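Side-chain contact in aldose 1-epimerase (Caenorhabditis elegans, PDB 1LUR), which probably interconverts the alpha and beta anomers of aldose sugars such as galactose: residues I15-A18 with T24-L27. Numbering follows the deposited sequence.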
# COMPACT_ATOMS: atom_id res chain seq x y z
N ILE A 15 1.00 -17.99 -5.41
CA ILE A 15 2.41 -18.34 -5.38
C ILE A 15 2.88 -18.15 -3.94
O ILE A 15 2.64 -17.10 -3.35
CB ILE A 15 3.24 -17.44 -6.30
CG1 ILE A 15 2.71 -17.53 -7.73
CG2 ILE A 15 4.71 -17.84 -6.25
CD1 ILE A 15 3.45 -16.64 -8.73
N GLU A 16 3.53 -19.16 -3.38
CA GLU A 16 4.00 -19.06 -2.01
C GLU A 16 5.51 -18.97 -1.87
O GLU A 16 6.26 -19.60 -2.62
CB GLU A 16 3.49 -20.26 -1.20
CG GLU A 16 2.10 -20.08 -0.62
CD GLU A 16 1.65 -21.29 0.20
OE1 GLU A 16 2.42 -21.75 1.08
OE2 GLU A 16 0.53 -21.77 -0.03
N ILE A 17 5.94 -18.17 -0.90
CA ILE A 17 7.36 -17.98 -0.62
C ILE A 17 7.46 -18.02 0.90
O ILE A 17 6.49 -17.73 1.60
CB ILE A 17 7.91 -16.62 -1.13
CG1 ILE A 17 7.19 -15.46 -0.45
CG2 ILE A 17 7.76 -16.55 -2.63
CD1 ILE A 17 7.80 -14.11 -0.78
N ALA A 18 8.63 -18.38 1.41
CA ALA A 18 8.78 -18.44 2.86
C ALA A 18 10.23 -18.57 3.30
O ALA A 18 11.10 -18.96 2.52
CB ALA A 18 7.97 -19.61 3.41
N THR A 24 5.60 -16.89 6.08
CA THR A 24 5.17 -17.28 4.75
C THR A 24 4.35 -16.17 4.11
O THR A 24 3.58 -15.48 4.78
CB THR A 24 4.33 -18.59 4.79
OG1 THR A 24 5.09 -19.63 5.42
CG2 THR A 24 3.96 -19.04 3.39
N ALA A 25 4.52 -16.00 2.80
CA ALA A 25 3.79 -14.98 2.06
C ALA A 25 3.22 -15.61 0.81
O ALA A 25 3.90 -16.37 0.12
CB ALA A 25 4.73 -13.83 1.69
N THR A 26 1.97 -15.30 0.51
CA THR A 26 1.33 -15.85 -0.67
C THR A 26 0.99 -14.70 -1.61
O THR A 26 0.30 -13.76 -1.23
CB THR A 26 0.05 -16.61 -0.32
OG1 THR A 26 0.36 -17.65 0.62
CG2 THR A 26 -0.55 -17.24 -1.56
N LEU A 27 1.50 -14.77 -2.84
CA LEU A 27 1.27 -13.73 -3.83
C LEU A 27 0.36 -14.21 -4.96
O LEU A 27 0.17 -15.41 -5.16
CB LEU A 27 2.59 -13.25 -4.42
CG LEU A 27 3.65 -12.74 -3.44
CD1 LEU A 27 3.01 -11.71 -2.51
CD2 LEU A 27 4.23 -13.90 -2.63
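The carbonyl oxygen of Ile15 takes two neighbouring donors of the facing strand: Leu27 N donates to Ile15 O at 2.6 Å, in the carbonyl plane, and the CA-H of Thr26 adds a weaker C-H...O contact. Ile15 N returns a bond to Leu27 O, closing the ring of a hydrogen-bonded antiparallel pair. Ile17 and Ala25 form the next such pair, with Ile17 N meeting Ala25 O and Ala25 N meeting Ile17 O, both at 2.9 Å.

On the face carrying Ile15, Ile17, Ala25 and Leu27 the contact is apolar. Ile17 holds CG1 in the cramped site between its backbone N and carbonyl carbon (chi1 62°), which swings this branch across the strand gap, CG1 lying 3.6 Å from Ala25 CB. The small methyl of Ala25 suits this place because it admits the neighbouring branch, while Leu27 crosses Ile17 at about a right angle and brings CD2 to 4.0 Å from Ile17 CG1. An alanine in place of Ile17 would probably open a gap beside Ala25 CB and deprive Leu27 CD2 of its apolar partner on the facing strand. Val122 and Phe124 cover Ile15 and Leu27, while Val147 touches Ile17.

The face of Glu16, Ala18, Thr24 and Thr26 is more polar, though Ala18 adds a methyl beside Thr24 OG1. Glu16 and Thr26 lie side by side, with Glu16 CG 3.2 Å from Thr26 OG1, and the extended Glu16 chain, fitting for an exposed position, brings OE1 near the Thr24 methyl CG2, a packing contact and not a bond. Beta-branched Thr24 suits a strand and lays CG2 3.4 Å from Ile17 O. Backbone bonds thus fix the register of this hairpin, which is broadly amphipathic: its apolar face packs against strands 121-129 and 138-147, while Glu16 on the other is exposed.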